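Local structure of ESX-1 secretion system protein EccA1 (Mycobacterium tuberculosis, 4F3V) at residues Gly116-Ala121 with Ala142-Ala147; Leu136-Lys141 with Ile155-Ser160; Met216-Arg219 with Ser225-Val228; Glu232-Thr237 with Pro241-Ala246; Ala263-Ala266 with Asp270-Ser273. The protein probably hydrolyses ATP to energise export of virulence factors by the ESX-1 type VII secretion system, the present chain being the ATPase's N-terminal tetratricopeptide-repeat domain. All coordinates share one frame; numbering follows the deposited sequence.

Overall arrangement
The five contacts all lie in the N-terminal tetratricopeptide-repeat domain of EccA1. Contacts 1 and 2 share helix 134-147, with centres 12 Å apart, and their segments alternate along the chain; Ala142 packs on Val158 and Tyr145 on Gln157 where they meet. Contacts 3 and 4 follow one another and share helix 224-237, again with centres 12 Å apart, joined by Arg219 and Ala246. The centres of contacts 1 and 3 are about 29 Å apart, and the two do not touch. Contact 5, in the loop after helix 259-263 at the end of the modelled chain, returns toward contact 1, about 6 Å away at the nearest atoms, so this loop folds back beside earlier helices.

Contact 1 of 5, residues Gly116-Ala121 with Ala142-Ala147; sequences GNYADA and AVVYGA
In the helical turn that presents Val144 and Ala147 to Tyr118, the carbonyl oxygen Ala142 O is gripped twice, by Gly146 N at 2.9 Å from Ala142 O and by the hydroxyl of Tyr91 outside the two segments. Across the contact the packing is mainly apolar. Both methyls of Val144 bear on Ala121: CG2 lies 3.9 Å from Ala121 CB, and CG1 also reaches back to Tyr118 CB. Tyr118 meets the helix with one border of its ring. Its CG stands opposite the carbonyl carbon (chi1 -51°), which brings the CE1 edge of the ring to the facing helix, and Ala147 CB arrives there, near the ring plane, 3.8 Å from Tyr118 CE1. Gly116 C lies over the centre of one ring face, 3.9 Å above the Tyr118 plane, so the tyrosine rests on the glycine that ends helix 101-115 in a Schellman motif. Trp269, from the loop after helix 259-263, meets the same ring with nearly parallel planes and also touches Val144. The small Ala121 and Ala147 are consistent with the close approach of helices 118-125 and 134-147, Tyr118 CA being 6.4 Å from Val144 CA, as in the packed helices of a tetratricopeptide-repeat fold.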
loop_
_atom_site.group_PDB
_atom_site.type_symbol
_atom_site.label_atom_id
_atom_site.label_comp_id
_atom_site.label_asym_id
_atom_site.label_seq_id
_atom_site.Cartn_x
_atom_site.Cartn_y
_atom_site.Cartn_z
ATOM N N GLY A 116 -9.107 2.232 -7.940
ATOM C CA GLY A 116 -10.362 2.921 -7.699
ATOM C C GLY A 116 -11.541 1.991 -7.380
ATOM O O GLY A 116 -12.691 2.412 -7.477
ATOM N N ASN A 117 -11.262 0.743 -6.986
ATOM C CA ASN A 117 -12.308 -0.207 -6.642
ATOM C C ASN A 117 -12.395 -0.299 -5.127
ATOM O O ASN A 117 -12.022 -1.303 -4.521
ATOM C CB ASN A 117 -12.027 -1.566 -7.279
ATOM C CG ASN A 117 -11.998 -1.493 -8.793
ATOM O OD1 ASN A 117 -12.740 -0.710 -9.399
ATOM N ND2 ASN A 117 -11.150 -2.308 -9.411
ATOM N N TYR A 118 -12.890 0.779 -4.521
ATOM C CA TYR A 118 -12.763 0.960 -3.073
ATOM C C TYR A 118 -13.641 -0.032 -2.283
ATOM O O TYR A 118 -13.181 -0.611 -1.290
ATOM C CB TYR A 118 -13.051 2.403 -2.673
ATOM C CG TYR A 118 -12.283 3.434 -3.461
ATOM C CD1 TYR A 118 -10.912 3.564 -3.332
ATOM C CD2 TYR A 118 -12.934 4.276 -4.349
ATOM C CE1 TYR A 118 -10.204 4.484 -4.084
ATOM C CE2 TYR A 118 -12.239 5.203 -5.081
ATOM C CZ TYR A 118 -10.873 5.307 -4.936
ATOM O OH TYR A 118 -10.161 6.230 -5.669
ATOM N N ALA A 119 -14.876 -0.234 -2.720
ATOM C CA ALA A 119 -15.785 -1.151 -2.016
ATOM C C ALA A 119 -15.264 -2.579 -2.036
ATOM O O ALA A 119 -15.437 -3.326 -1.062
ATOM C CB ALA A 119 -17.191 -1.115 -2.613
ATOM N N ASP A 120 -14.665 -2.970 -3.160
ATOM C CA ASP A 120 -14.089 -4.289 -3.280
ATOM C C ASP A 120 -12.906 -4.420 -2.310
ATOM O O ASP A 120 -12.751 -5.453 -1.669
ATOM C CB ASP A 120 -13.614 -4.574 -4.711
ATOM C CG ASP A 120 -14.760 -4.731 -5.697
ATOM O OD1 ASP A 120 -15.900 -5.023 -5.303
ATOM O OD2 ASP A 120 -14.502 -4.576 -6.897
ATOM N N ALA A 121 -12.093 -3.368 -2.220
ATOM C CA ALA A 121 -10.946 -3.347 -1.293
ATOM C C ALA A 121 -11.446 -3.543 0.139
ATOM O O ALA A 121 -10.920 -4.378 0.863
ATOM C CB ALA A 121 -10.140 -2.045 -1.411
ATOM N N ALA A 142 -6.794 2.934 6.128
ATOM C CA ALA A 142 -6.177 4.241 5.958
ATOM C C ALA A 142 -5.654 4.407 4.523
ATOM O O ALA A 142 -5.810 5.469 3.904
ATOM C CB ALA A 142 -5.058 4.430 6.982
ATOM N N VAL A 143 -5.108 3.328 3.967
ATOM C CA VAL A 143 -4.685 3.304 2.573
ATOM C C VAL A 143 -5.875 3.468 1.609
ATOM O O VAL A 143 -5.826 4.279 0.694
ATOM C CB VAL A 143 -3.886 2.013 2.212
ATOM C CG1 VAL A 143 -3.768 1.866 0.712
ATOM C CG2 VAL A 143 -2.499 1.999 2.879
ATOM N N VAL A 144 -6.941 2.696 1.824
ATOM C CA VAL A 144 -8.108 2.729 0.967
ATOM C C VAL A 144 -8.827 4.084 1.045
ATOM O O VAL A 144 -9.140 4.715 0.002
ATOM C CB VAL A 144 -9.082 1.577 1.298
ATOM C CG1 VAL A 144 -10.371 1.641 0.444
ATOM C CG2 VAL A 144 -8.376 0.239 1.146
ATOM N N TYR A 145 -9.079 4.540 2.271
ATOM C CA TYR A 145 -9.746 5.823 2.485
ATOM C C TYR A 145 -8.878 6.976 1.922
ATOM O O TYR A 145 -9.403 7.920 1.324
ATOM C CB TYR A 145 -10.047 6.049 3.989
ATOM C CG TYR A 145 -11.217 5.242 4.549
ATOM C CD1 TYR A 145 -12.447 5.162 3.876
ATOM C CD2 TYR A 145 -11.120 4.624 5.784
ATOM C CE1 TYR A 145 -13.507 4.428 4.386
ATOM C CE2 TYR A 145 -12.178 3.915 6.319
ATOM C CZ TYR A 145 -13.372 3.836 5.634
ATOM O OH TYR A 145 -14.369 3.111 6.197
ATOM N N GLY A 146 -7.564 6.894 2.108
ATOM C CA GLY A 146 -6.652 7.946 1.609
ATOM C C GLY A 146 -6.702 8.034 0.103
ATOM O O GLY A 146 -6.698 9.139 -0.468
ATOM N N ALA A 147 -6.771 6.862 -0.551
ATOM C CA ALA A 147 -6.848 6.809 -2.009
ATOM C C ALA A 147 -8.076 7.567 -2.525
ATOM O O ALA A 147 -8.006 8.239 -3.557
ATOM C CB ALA A 147 -6.821 5.372 -2.531
#

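Contact 2 of 5, residues Leu136-Lys141 with Ile155-Ser160; sequences LVAWMK and IDQVKS
Two torsions of Gln157 bring its amide to Lys141 and Ala138: chi1 of -67° sets CG opposite the carbonyl carbon, and a bend at chi2 (-64°) folds the amide back toward the neighbouring helix. Lys141 also begins with CG beside its backbone N (chi1 -70°) but then runs fully extended, crossing the glutamine at a slant. The oxygen end of the amide does most of the touching. Gln157 OE1 lies 3.4 Å from Ala138 CA and 3.6 Å from Lys141 CD, while Gln157 CG packs 3.8 Å from Lys141 CB, so aliphatic lysine carbons and the alanine form the bed on which the amide rests. The polar ends are linked through water. One molecule accepts from Lys141 NZ at 2.7 Å and from Gln157 NE2 at 3.2 Å, bridging the two helices at the surface, while the ammonium is also paired with Glu126 in a salt bridge. The short side chain of Ala138 admits a close approach, its CA standing 5.3 Å from Gln157 CA. Helix 134-147 is packed on several sides here: Leu136 and Met140 touch helix 101-115, Lys141 leans on Met122 and Leu125 of helix 118-125, Trp139 reaches helix 167-183, and helix 151-158 adds Gln157 at the surface.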
loop_
_atom_site.group_PDB
_atom_site.type_symbol
_atom_site.label_atom_id
_atom_site.label_comp_id
_atom_site.label_asym_id
_atom_site.label_seq_id
_atom_site.Cartn_x
_atom_site.Cartn_y
_atom_site.Cartn_z
ATOM N N LEU A 136 -3.102 -3.834 11.382
ATOM C CA LEU A 136 -2.806 -3.998 9.965
ATOM C C LEU A 136 -4.005 -3.689 9.095
ATOM O O LEU A 136 -3.869 -3.028 8.069
ATOM C CB LEU A 136 -2.332 -5.409 9.660
ATOM C CG LEU A 136 -0.935 -5.773 10.146
ATOM C CD1 LEU A 136 -0.761 -7.292 10.048
ATOM C CD2 LEU A 136 0.135 -5.013 9.380
ATOM N N VAL A 137 -5.177 -4.161 9.495
ATOM C CA VAL A 137 -6.420 -3.813 8.801
ATOM C C VAL A 137 -6.721 -2.321 8.912
ATOM O O VAL A 137 -7.128 -1.729 7.930
ATOM C CB VAL A 137 -7.624 -4.648 9.291
ATOM C CG1 VAL A 137 -8.948 -4.115 8.725
ATOM C CG2 VAL A 137 -7.393 -6.109 8.918
ATOM N N ALA A 138 -6.509 -1.724 10.086
ATOM C CA ALA A 138 -6.684 -0.274 10.237
ATOM C C ALA A 138 -5.773 0.466 9.286
ATOM O O ALA A 138 -6.212 1.397 8.603
ATOM C CB ALA A 138 -6.456 0.185 11.669
ATOM N N TRP A 139 -4.511 0.024 9.214
ATOM C CA TRP A 139 -3.555 0.614 8.266
ATOM C C TRP A 139 -4.062 0.505 6.847
ATOM O O TRP A 139 -4.061 1.506 6.096
ATOM C CB TRP A 139 -2.158 -0.008 8.393
ATOM C CG TRP A 139 -1.277 0.498 7.285
ATOM C CD1 TRP A 139 -0.871 -0.180 6.152
ATOM C CD2 TRP A 139 -0.815 1.884 7.097
ATOM N NE1 TRP A 139 -0.143 0.653 5.321
ATOM C CE2 TRP A 139 -0.069 1.900 5.847
ATOM C CE3 TRP A 139 -0.901 3.057 7.846
ATOM C CZ2 TRP A 139 0.538 3.050 5.370
ATOM C CZ3 TRP A 139 -0.270 4.203 7.361
ATOM C CH2 TRP A 139 0.417 4.199 6.145
ATOM N N MET A 140 -4.512 -0.689 6.445
ATOM C CA MET A 140 -5.036 -0.847 5.079
ATOM C C MET A 140 -6.284 0.002 4.806
ATOM O O MET A 140 -6.448 0.541 3.711
ATOM C CB MET A 140 -5.326 -2.300 4.739
ATOM C CG MET A 140 -4.103 -3.198 4.752
ATOM S SD MET A 140 -2.642 -2.542 3.922
ATOM C CE MET A 140 -3.216 -2.122 2.272
ATOM N N LYS A 141 -7.146 0.159 5.795
ATOM C CA LYS A 141 -8.280 1.064 5.635
ATOM C C LYS A 141 -7.833 2.513 5.415
ATOM O O LYS A 141 -8.419 3.220 4.611
ATOM C CB LYS A 141 -9.255 0.942 6.795
ATOM C CG LYS A 141 -10.004 -0.379 6.782
ATOM C CD LYS A 141 -11.108 -0.401 7.835
ATOM C CE LYS A 141 -11.921 -1.684 7.791
ATOM N NZ LYS A 141 -13.143 -1.589 8.671
ATOM N N ILE A 155 -8.281 9.539 9.498
ATOM C CA ILE A 155 -7.987 9.902 10.882
ATOM C C ILE A 155 -8.690 8.932 11.861
ATOM O O ILE A 155 -8.069 8.432 12.794
ATOM C CB ILE A 155 -8.343 11.373 11.170
ATOM C CG1 ILE A 155 -7.369 12.295 10.393
ATOM C CG2 ILE A 155 -8.372 11.645 12.682
ATOM C CD1 ILE A 155 -7.725 13.767 10.362
ATOM N N ASP A 156 -9.960 8.620 11.613
ATOM C CA ASP A 156 -10.651 7.633 12.451
ATOM C C ASP A 156 -9.883 6.306 12.584
ATOM O O ASP A 156 -9.850 5.710 13.667
ATOM C CB ASP A 156 -12.059 7.299 11.911
ATOM C CG ASP A 156 -13.154 7.893 12.750
ATOM O OD1 ASP A 156 -13.135 9.131 12.984
ATOM O OD2 ASP A 156 -14.038 7.112 13.171
ATOM N N GLN A 157 -9.319 5.833 11.475
ATOM C CA GLN A 157 -8.557 4.579 11.480
ATOM C C GLN A 157 -7.197 4.636 12.195
ATOM O O GLN A 157 -6.767 3.657 12.792
ATOM C CB GLN A 157 -8.343 4.101 10.044
ATOM C CG GLN A 157 -9.634 3.685 9.365
ATOM C CD GLN A 157 -10.279 2.480 10.059
ATOM O OE1 GLN A 157 -9.594 1.562 10.441
ATOM N NE2 GLN A 157 -11.579 2.484 10.205
ATOM N N VAL A 158 -6.522 5.774 12.146
ATOM C CA VAL A 158 -5.144 5.836 12.647
ATOM C C VAL A 158 -4.997 6.588 13.962
ATOM O O VAL A 158 -3.903 6.589 14.544
ATOM C CB VAL A 158 -4.196 6.466 11.618
ATOM C CG1 VAL A 158 -4.194 5.647 10.331
ATOM C CG2 VAL A 158 -4.547 7.938 11.364
ATOM N N LYS A 159 -6.083 7.191 14.456
ATOM C CA LYS A 159 -5.994 8.049 15.647
ATOM C C LYS A 159 -5.542 7.278 16.878
ATOM O O LYS A 159 -5.000 7.862 17.799
ATOM C CB LYS A 159 -7.307 8.780 15.928
ATOM C CG LYS A 159 -8.517 7.884 16.211
ATOM C CD LYS A 159 -9.779 8.729 16.460
ATOM C CE LYS A 159 -11.063 7.893 16.507
ATOM N NZ LYS A 159 -12.248 8.808 16.607
ATOM N N SER A 160 -5.771 5.969 16.870
ATOM C CA SER A 160 -5.363 5.044 17.928
ATOM C C SER A 160 -3.933 4.486 17.815
ATOM O O SER A 160 -3.583 3.561 18.552
ATOM C CB SER A 160 -6.295 3.811 17.851
ATOM O OG SER A 160 -6.160 3.154 16.579
HETATM O O HOH W 1 -13.007 -0.232 10.976
#

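Contact 3 of 5, residues Met216-Arg219 with Ser225-Val228; sequences MARR and SAAV
Ala227 and Arg219 make the buried half of this contact. The methyl Ala227 CB lies 3.8 Å from Arg219 CB and equally near the backbone, 3.8 Å from Arg219 N, so it packs against both side chain and main chain of helix 207-221. Arg218 CA and Ala227 CA are only 5.3 Å apart, a separation that small side chains on the second helix permit. Helices 207-221 and 224-237 run in roughly opposite directions and are joined by a very short connection, an antiparallel helical hairpin of the kind found throughout tetratricopeptide-repeat domains. On the buried side, Arg219 has CG opposite its backbone N (chi1 175°) and turns at chi3, carrying its guanidinium past Ala227. That group is well occupied: a salt bridge to Glu224 and hydrogen bonds to Ala246 O and Tyr252 O hold it, tying the hairpin to the following helix. The other half is no more distant but lies on the solvent side. There Ala226 CB rests against the aliphatic part of Arg218, 3.8 Å from Arg218 CD and 4.0 Å from Arg218 CB. A bend at chi2 (-72°) keeps Arg218 CG and CD against this methyl before the end leads off, away from the second helix, to a long and weak ion pair with Glu191.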
loop_
_atom_site.group_PDB
_atom_site.type_symbol
_atom_site.label_atom_id
_atom_site.label_comp_id
_atom_site.label_asym_id
_atom_site.label_seq_id
_atom_site.Cartn_x
_atom_site.Cartn_y
_atom_site.Cartn_z
ATOM N N MET A 216 3.939 21.761 1.381
ATOM C CA MET A 216 2.617 22.322 1.074
ATOM C C MET A 216 2.009 23.040 2.282
ATOM O O MET A 216 1.438 24.121 2.135
ATOM C CB MET A 216 1.670 21.235 0.559
ATOM C CG MET A 216 1.991 20.738 -0.846
ATOM S SD MET A 216 1.997 22.010 -2.132
ATOM C CE MET A 216 3.721 22.113 -2.585
ATOM N N ALA A 217 2.130 22.454 3.475
ATOM C CA ALA A 217 1.639 23.128 4.679
ATOM C C ALA A 217 2.346 24.470 4.901
ATOM O O ALA A 217 1.697 25.473 5.234
ATOM C CB ALA A 217 1.781 22.262 5.909
ATOM N N ARG A 218 3.675 24.478 4.758
ATOM C CA ARG A 218 4.425 25.713 4.955
ATOM C C ARG A 218 4.033 26.775 3.959
ATOM O O ARG A 218 3.864 27.956 4.316
ATOM C CB ARG A 218 5.929 25.468 4.857
ATOM C CG ARG A 218 6.469 24.587 5.958
ATOM C CD ARG A 218 6.487 25.306 7.282
ATOM N NE ARG A 218 6.923 24.378 8.304
ATOM C CZ ARG A 218 6.849 24.590 9.613
ATOM N NH1 ARG A 218 6.333 25.705 10.103
ATOM N NH2 ARG A 218 7.305 23.660 10.436
ATOM N N ARG A 219 3.913 26.382 2.700
ATOM C CA ARG A 219 3.552 27.342 1.656
ATOM C C ARG A 219 2.168 27.956 1.932
ATOM O O ARG A 219 1.996 29.158 1.831
ATOM C CB ARG A 219 3.564 26.687 0.283
ATOM C CG ARG A 219 3.070 27.613 -0.822
ATOM C CD ARG A 219 3.395 27.050 -2.187
ATOM N NE ARG A 219 4.778 27.301 -2.557
ATOM C CZ ARG A 219 5.378 26.742 -3.600
ATOM N NH1 ARG A 219 4.730 25.874 -4.376
ATOM N NH2 ARG A 219 6.633 27.054 -3.880
ATOM N N SER A 225 9.936 30.359 2.369
ATOM C CA SER A 225 11.343 29.953 2.392
ATOM C C SER A 225 11.460 28.544 2.996
ATOM O O SER A 225 12.273 27.747 2.539
ATOM C CB SER A 225 12.206 30.977 3.138
ATOM O OG SER A 225 11.808 31.040 4.493
ATOM N N ALA A 226 10.610 28.213 3.967
ATOM C CA ALA A 226 10.544 26.839 4.469
ATOM C C ALA A 226 10.065 25.889 3.365
ATOM O O ALA A 226 10.639 24.826 3.167
ATOM C CB ALA A 226 9.645 26.735 5.695
ATOM N N ALA A 227 9.006 26.265 2.656
ATOM C CA ALA A 227 8.471 25.432 1.590
ATOM C C ALA A 227 9.538 25.142 0.533
ATOM O O ALA A 227 9.690 24.014 0.077
ATOM C CB ALA A 227 7.263 26.122 0.944
ATOM N N VAL A 228 10.263 26.181 0.138
ATOM C CA VAL A 228 11.278 26.070 -0.905
ATOM C C VAL A 228 12.414 25.162 -0.435
ATOM O O VAL A 228 12.912 24.360 -1.214
ATOM C CB VAL A 228 11.825 27.475 -1.329
ATOM C CG1 VAL A 228 13.153 27.358 -2.078
ATOM C CG2 VAL A 228 10.801 28.229 -2.176
#

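Contact 4 of 5, residues Glu232-Thr237 with Pro241-Ala246; sequences EWLQTT and PKVAAA
Gln235 reaches across to Val243 along much of its length. Its CB sits 4.1 Å from Val243 CG1; CG then leaves opposite the backbone N (chi1 -166°), and a bend at chi2 (52°) turns the amide toward the start of helix 241-248. At the tip, Gln235 OE1 lies 3.6 Å from Val243 CB, and Gln235 NE2 is 4.2 Å from Ala244 CB. The two side chains slide past each other in opposite senses. Val243 meets Leu234 at about a right angle instead: Leu234 CB is 3.8 Å from Val243 CG1, and Leu234 CD1 is 3.9 Å from Val243 CG2. The axes of the two short helical segments approach to 9.4 Å, their N-to-C directions 147° apart. Gln235 OE1 also accepts a hydrogen bond from Glu240 N, just before the second helix. An apolar leucine-valine contact thus works beside an amide oxygen that satisfies a backbone N-H at the N-terminal end of helix 241-248, where the helix dipole would probably favour a partly negative oxygen.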
loop_
_atom_site.group_PDB
_atom_site.type_symbol
_atom_site.label_atom_id
_atom_site.label_comp_id
_atom_site.label_asym_id
_atom_site.label_seq_id
_atom_site.Cartn_x
_atom_site.Cartn_y
_atom_site.Cartn_z
ATOM N N GLU A 232 13.452 21.908 -2.429
ATOM C CA GLU A 232 14.842 21.717 -2.885
ATOM C C GLU A 232 15.420 20.404 -2.378
ATOM O O GLU A 232 16.116 19.688 -3.111
ATOM C CB GLU A 232 15.747 22.902 -2.461
ATOM C CG GLU A 232 15.395 24.208 -3.150
ATOM C CD GLU A 232 16.186 25.435 -2.691
ATOM O OE1 GLU A 232 16.820 25.414 -1.618
ATOM O OE2 GLU A 232 16.151 26.446 -3.431
ATOM N N TRP A 233 15.125 20.073 -1.128
ATOM C CA TRP A 233 15.558 18.794 -0.577
ATOM C C TRP A 233 14.951 17.650 -1.371
ATOM O O TRP A 233 15.644 16.683 -1.731
ATOM C CB TRP A 233 15.194 18.701 0.892
ATOM C CG TRP A 233 15.562 17.387 1.467
ATOM C CD1 TRP A 233 16.786 17.018 1.984
ATOM C CD2 TRP A 233 14.729 16.189 1.552
ATOM N NE1 TRP A 233 16.760 15.722 2.399
ATOM C CE2 TRP A 233 15.557 15.168 2.157
ATOM C CE3 TRP A 233 13.406 15.888 1.234
ATOM C CZ2 TRP A 233 15.086 13.897 2.401
ATOM C CZ3 TRP A 233 12.940 14.596 1.484
ATOM C CH2 TRP A 233 13.760 13.631 2.044
ATOM N N LEU A 234 13.656 17.756 -1.672
ATOM C CA LEU A 234 12.957 16.718 -2.459
ATOM C C LEU A 234 13.517 16.574 -3.862
ATOM O O LEU A 234 13.724 15.456 -4.317
ATOM C CB LEU A 234 11.463 16.994 -2.572
ATOM C CG LEU A 234 10.518 16.333 -1.585
ATOM C CD1 LEU A 234 9.091 16.812 -1.921
ATOM C CD2 LEU A 234 10.596 14.781 -1.605
ATOM N N GLN A 235 13.771 17.691 -4.547
ATOM C CA GLN A 235 14.283 17.618 -5.911
ATOM C C GLN A 235 15.682 17.002 -5.913
ATOM O O GLN A 235 16.056 16.320 -6.871
ATOM C CB GLN A 235 14.269 18.998 -6.610
ATOM C CG GLN A 235 14.462 18.998 -8.144
ATOM C CD GLN A 235 13.516 18.070 -8.953
ATOM O OE1 GLN A 235 12.449 17.607 -8.481
ATOM N NE2 GLN A 235 13.920 17.796 -10.201
ATOM N N THR A 236 16.440 17.196 -4.833
ATOM C CA THR A 236 17.760 16.571 -4.728
ATOM C C THR A 236 17.680 15.086 -4.446
ATOM O O THR A 236 18.412 14.320 -5.040
ATOM C CB THR A 236 18.626 17.219 -3.644
ATOM O OG1 THR A 236 18.809 18.590 -3.968
ATOM C CG2 THR A 236 19.958 16.534 -3.553
ATOM N N THR A 237 16.775 14.684 -3.562
ATOM C CA THR A 237 16.739 13.333 -3.047
ATOM C C THR A 237 15.698 12.428 -3.728
ATOM O O THR A 237 15.891 11.230 -3.792
ATOM C CB THR A 237 16.461 13.323 -1.520
ATOM O OG1 THR A 237 15.188 13.936 -1.244
ATOM C CG2 THR A 237 17.587 14.053 -0.746
ATOM N N PRO A 241 8.636 15.433 -11.552
ATOM C CA PRO A 241 8.035 16.575 -12.256
ATOM C C PRO A 241 7.216 17.538 -11.388
ATOM O O PRO A 241 7.388 18.733 -11.499
ATOM C CB PRO A 241 7.143 15.903 -13.306
ATOM C CG PRO A 241 7.888 14.649 -13.633
ATOM C CD PRO A 241 8.520 14.189 -12.338
ATOM N N LYS A 242 6.343 17.043 -10.525
ATOM C CA LYS A 242 5.505 17.959 -9.739
ATOM C C LYS A 242 6.316 18.741 -8.662
ATOM O O LYS A 242 5.873 19.805 -8.202
ATOM C CB LYS A 242 4.299 17.229 -9.135
ATOM C CG LYS A 242 4.434 16.861 -7.667
ATOM C CD LYS A 242 3.427 15.821 -7.196
ATOM C CE LYS A 242 3.936 15.191 -5.903
ATOM N NZ LYS A 242 2.943 14.414 -5.137
ATOM N N VAL A 243 7.476 18.211 -8.257
ATOM C CA VAL A 243 8.334 18.905 -7.303
ATOM C C VAL A 243 9.055 20.055 -8.020
ATOM O O VAL A 243 9.081 21.183 -7.518
ATOM C CB VAL A 243 9.337 17.948 -6.625
ATOM C CG1 VAL A 243 10.264 18.720 -5.694
ATOM C CG2 VAL A 243 8.589 16.889 -5.830
ATOM N N ALA A 244 9.585 19.770 -9.213
ATOM C CA ALA A 244 10.164 20.797 -10.076
ATOM C C ALA A 244 9.154 21.903 -10.347
ATOM O O ALA A 244 9.485 23.093 -10.265
ATOM C CB ALA A 244 10.650 20.185 -11.391
ATOM N N ALA A 245 7.922 21.508 -10.665
ATOM C CA ALA A 245 6.849 22.455 -10.958
ATOM C C ALA A 245 6.500 23.310 -9.726
ATOM O O ALA A 245 6.322 24.518 -9.825
ATOM C CB ALA A 245 5.613 21.723 -11.475
ATOM N N ALA A 246 6.396 22.687 -8.568
ATOM C CA ALA A 246 6.050 23.401 -7.336
ATOM C C ALA A 246 7.171 24.363 -6.900
ATOM O O ALA A 246 6.907 25.414 -6.319
ATOM C CB ALA A 246 5.751 22.393 -6.242
#

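Contact 5 of 5, residues Ala263-Ala266 with Asp270-Ser273; sequences ASRA and DPGS
The guanidinium of Arg265 lies flat against the backbone of the opposite segment, with Pro271 CA 3.5 Å above its centre and Asp270 C over the same face. Its N-H groups are used by carbonyls, NH1 by Pro268 O of the intervening turn and by Ala148 O, NH2 by Glu149 O, the last two in the loop after helix 134-147, which would hold the plane against rotation. The chain of Arg265 is extended from CG to NE (chi2 173°), carrying CD within 3.6 Å of Asp270 O. In the facing loop, Asp270 forms an Asx turn: Gly272 N reaches Asp270 OD1 at 2.9 Å, from above the carboxylate plane. Asp270 O accepts from Ser273 N at 3.0 Å and, in the carbonyl plane, from Ser273 OG at 2.8 Å. The serine hydroxyl also accepts from Asp267 N and packs 3.4 Å from Arg265 CB. One nearly straight bond joins the segments, Ala266 N to Ser273 O at 2.9 Å (176° at the hydrogen). After helix 259-263 the chain therefore doubles back on itself, with Ser264 bonded through its backbone to Val275, and Arg265 secures this turn to the loop between helices 134-147 and 151-158.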
loop_
_atom_site.group_PDB
_atom_site.type_symbol
_atom_site.label_atom_id
_atom_site.label_comp_id
_atom_site.label_asym_id
_atom_site.label_seq_id
_atom_site.Cartn_x
_atom_site.Cartn_y
_atom_site.Cartn_z
ATOM N N ALA A 263 -18.489 15.091 3.715
ATOM C CA ALA A 263 -19.826 14.583 4.018
ATOM C C ALA A 263 -20.877 14.969 2.968
ATOM O O ALA A 263 -21.875 14.260 2.812
ATOM C CB ALA A 263 -20.272 15.049 5.404
ATOM N N SER A 264 -20.670 16.066 2.250
ATOM C CA SER A 264 -21.618 16.488 1.200
ATOM C C SER A 264 -21.380 15.782 -0.148
ATOM O O SER A 264 -22.089 16.028 -1.104
ATOM C CB SER A 264 -21.554 18.007 0.981
ATOM O OG SER A 264 -20.383 18.335 0.231
ATOM N N ARG A 265 -20.390 14.907 -0.243
ATOM C CA ARG A 265 -20.176 14.202 -1.508
ATOM C C ARG A 265 -21.416 13.383 -1.869
ATOM O O ARG A 265 -21.942 12.652 -1.030
ATOM C CB ARG A 265 -18.959 13.279 -1.410
ATOM C CG ARG A 265 -17.617 13.985 -1.386
ATOM C CD ARG A 265 -16.485 12.996 -1.103
ATOM N NE ARG A 265 -15.198 13.677 -0.932
ATOM C CZ ARG A 265 -14.031 13.042 -0.761
ATOM N NH1 ARG A 265 -13.980 11.704 -0.730
ATOM N NH2 ARG A 265 -12.919 13.743 -0.629
ATOM N N ALA A 266 -21.869 13.488 -3.114
ATOM C CA ALA A 266 -22.954 12.631 -3.608
ATOM C C ALA A 266 -22.512 11.155 -3.568
ATOM O O ALA A 266 -23.327 10.254 -3.342
ATOM C CB ALA A 266 -23.374 13.041 -5.020
ATOM N N ASP A 270 -15.900 9.528 -4.197
ATOM C CA ASP A 270 -15.572 10.408 -5.319
ATOM C C ASP A 270 -15.402 11.874 -4.861
ATOM O O ASP A 270 -16.383 12.592 -4.648
ATOM C CB ASP A 270 -16.655 10.305 -6.404
ATOM C CG ASP A 270 -16.322 11.114 -7.664
ATOM O OD1 ASP A 270 -15.245 11.733 -7.746
ATOM O OD2 ASP A 270 -17.150 11.142 -8.588
ATOM N N PRO A 271 -14.143 12.317 -4.732
ATOM C CA PRO A 271 -13.868 13.673 -4.324
ATOM C C PRO A 271 -14.429 14.717 -5.285
ATOM O O PRO A 271 -14.662 15.857 -4.872
ATOM C CB PRO A 271 -12.332 13.757 -4.337
ATOM C CG PRO A 271 -11.847 12.370 -4.460
ATOM C CD PRO A 271 -12.926 11.569 -5.086
ATOM N N GLY A 272 -14.662 14.329 -6.541
ATOM C CA GLY A 272 -15.270 15.214 -7.524
ATOM C C GLY A 272 -16.758 15.464 -7.342
ATOM O O GLY A 272 -17.312 16.300 -8.024
ATOM N N SER A 273 -17.413 14.768 -6.418
ATOM C CA SER A 273 -18.900 14.777 -6.345
ATOM C C SER A 273 -19.471 15.670 -5.233
ATOM O O SER A 273 -20.617 15.494 -4.811
ATOM C CB SER A 273 -19.415 13.344 -6.147
ATOM O OG SER A 273 -19.157 12.890 -4.827
#